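Local structure of methylmalonyl-CoA carboxyltransferase 5S subunit (Propionibacterium freudenreichii subsp. shermanii, 1RQB) at residues K351-P356 / A387-G392. The protein catalyses the transfer of a carboxyl group from the biotin of the 1.3S subunit to pyruvate, forming oxaloacetate, as the cobalt-dependent 5S component of transcarboxylase. Residues are numbered along the deposited sequence; the frame is centred on the assembly and turned at random.
Sequences KAAGFP and ADIMLG
Met390, present as selenomethionine, brings the end of its side chain against the backbone of Ala352 and Ala353, where the helix 339-352 stops. Its SE rests 3.8 Å from Ala353 CA, while CE and SE both lie beside Ala352 O, at 3.5 Å and 3.6 Å, in van der Waals contact. With CG anti to the carbonyl carbon (chi1 -64°), bends at chi2 (-60°) and chi3 (-44°) curl the chain and bring SE and CE to this backbone. From the preceding residue, the CG2 branch of Ile389 meets the methyl of Ala353, with CG2 to CB at 4.2 Å; the same CB is 4.3 Å from Met390 SE, so both side chains share this one small methyl. No hydrogen bond crosses the contact, and all four touching residues are buried. Ala353 O is hydrogen-bonded by Ser397 OG, while Met390 also packs on Val405, Val406 and Ala409 of helix 403-413. Both helices end at a glycine with positive phi: Gly354 N bonds Lys351 O at 3.0 Å and Phe355 N bonds Arg350 O, while Gly392 closes its helix with two bonds back into the last turn, one from its N to Ile389 O at 3.1 Å. Within the conserved carboxylase domain, away from the cobalt site, this joins two helix C-termini, each closed by a Schellman motif, through a selenomethionine laid on the backbone and the shared methyl of Ala353.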
loop_
_atom_site.group_PDB
_atom_site.type_symbol
_atom_site.label_atom_id
_atom_site.label_comp_id
_atom_site.label_asym_id
_atom_site.label_seq_id
_atom_site.Cartn_x
_atom_site.Cartn_y
_atom_site.Cartn_z
ATOM N N LYS A 351 -6.230 3.090 30.470
ATOM C CA LYS A 351 -7.138 4.036 31.135
ATOM C C LYS A 351 -6.567 4.435 32.497
ATOM O O LYS A 351 -6.566 5.609 32.862
ATOM C CB LYS A 351 -8.520 3.399 31.327
ATOM C CG LYS A 351 -9.493 4.240 32.137
ATOM C CD LYS A 351 -10.835 3.524 32.277
ATOM C CE LYS A 351 -11.800 4.299 33.171
ATOM N NZ LYS A 351 -11.988 5.699 32.708
ATOM N N ALA A 352 -6.081 3.453 33.245
ATOM C CA ALA A 352 -5.526 3.725 34.578
ATOM C C ALA A 352 -4.344 4.692 34.479
ATOM O O ALA A 352 -4.144 5.533 35.354
ATOM C CB ALA A 352 -5.079 2.420 35.231
ATOM N N ALA A 353 -3.574 4.579 33.400
ATOM C CA ALA A 353 -2.382 5.419 33.212
ATOM C C ALA A 353 -2.743 6.783 32.618
ATOM O O ALA A 353 -1.859 7.569 32.279
ATOM C CB ALA A 353 -1.383 4.698 32.317
ATOM N N GLY A 354 -4.030 7.073 32.476
ATOM C CA GLY A 354 -4.412 8.363 31.928
ATOM C C GLY A 354 -4.513 8.459 30.412
ATOM O O GLY A 354 -4.402 9.550 29.855
ATOM N N PHE A 355 -4.705 7.323 29.754
ATOM C CA PHE A 355 -4.871 7.242 28.295
ATOM C C PHE A 355 -3.675 7.803 27.523
ATOM O O PHE A 355 -3.839 8.635 26.631
ATOM C CB PHE A 355 -6.134 7.974 27.844
ATOM C CG PHE A 355 -7.397 7.281 28.240
ATOM C CD1 PHE A 355 -8.252 7.848 29.177
ATOM C CD2 PHE A 355 -7.724 6.048 27.689
ATOM C CE1 PHE A 355 -9.422 7.192 29.562
ATOM C CE2 PHE A 355 -8.886 5.387 28.064
ATOM C CZ PHE A 355 -9.738 5.964 29.004
ATOM N N PRO A 356 -2.458 7.372 27.855
ATOM C CA PRO A 356 -1.384 7.949 27.044
ATOM C C PRO A 356 -1.410 7.305 25.657
ATOM O O PRO A 356 -1.961 6.221 25.470
ATOM C CB PRO A 356 -0.128 7.572 27.821
ATOM C CG PRO A 356 -0.512 6.232 28.413
ATOM C CD PRO A 356 -1.916 6.529 28.935
ATOM N N ALA A 387 5.194 1.832 37.473
ATOM C CA ALA A 387 5.074 2.558 38.746
ATOM C C ALA A 387 5.453 4.025 38.529
ATOM O O ALA A 387 4.806 4.926 39.060
ATOM C CB ALA A 387 5.987 1.937 39.792
ATOM N N ASP A 388 6.499 4.259 37.741
ATOM C CA ASP A 388 6.973 5.627 37.476
ATOM C C ASP A 388 5.919 6.421 36.704
ATOM O O ASP A 388 5.702 7.600 36.983
ATOM C CB ASP A 388 8.293 5.595 36.693
ATOM C CG ASP A 388 9.516 5.564 37.605
ATOM O OD1 ASP A 388 10.633 5.330 37.097
ATOM O OD2 ASP A 388 9.365 5.784 38.825
ATOM N N ILE A 389 5.274 5.790 35.723
ATOM C CA ILE A 389 4.227 6.483 34.959
ATOM C C ILE A 389 3.091 6.878 35.905
ATOM O O ILE A 389 2.645 8.024 35.916
ATOM C CB ILE A 389 3.623 5.590 33.849
ATOM C CG1 ILE A 389 4.671 5.298 32.774
ATOM C CG2 ILE A 389 2.421 6.284 33.227
ATOM C CD1 ILE A 389 4.149 4.486 31.602
HETATM N N MSE A 390 2.637 5.924 36.713
HETATM C CA MSE A 390 1.523 6.167 37.641
HETATM C C MSE A 390 1.875 7.254 38.659
HETATM O O MSE A 390 0.999 7.996 39.096
HETATM C CB MSE A 390 1.145 4.882 38.389
HETATM C CG MSE A 390 0.607 3.764 37.510
HETATM SE SE MSE A 390 -1.004 4.301 36.561
HETATM C CE MSE A 390 -1.938 5.192 38.005
ATOM N N LEU A 391 3.146 7.366 39.028
ATOM C CA LEU A 391 3.543 8.353 40.043
ATOM C C LEU A 391 3.947 9.692 39.420
ATOM O O LEU A 391 4.342 10.613 40.134
ATOM C CB LEU A 391 4.684 7.791 40.898
ATOM C CG LEU A 391 4.266 6.520 41.646
ATOM C CD1 LEU A 391 5.479 5.821 42.237
ATOM C CD2 LEU A 391 3.258 6.882 42.720
ATOM N N GLY A 392 3.853 9.810 38.097
ATOM C CA GLY A 392 4.188 11.069 37.446
ATOM C C GLY A 392 5.645 11.339 37.105
ATOM O O GLY A 392 5.997 12.457 36.731
#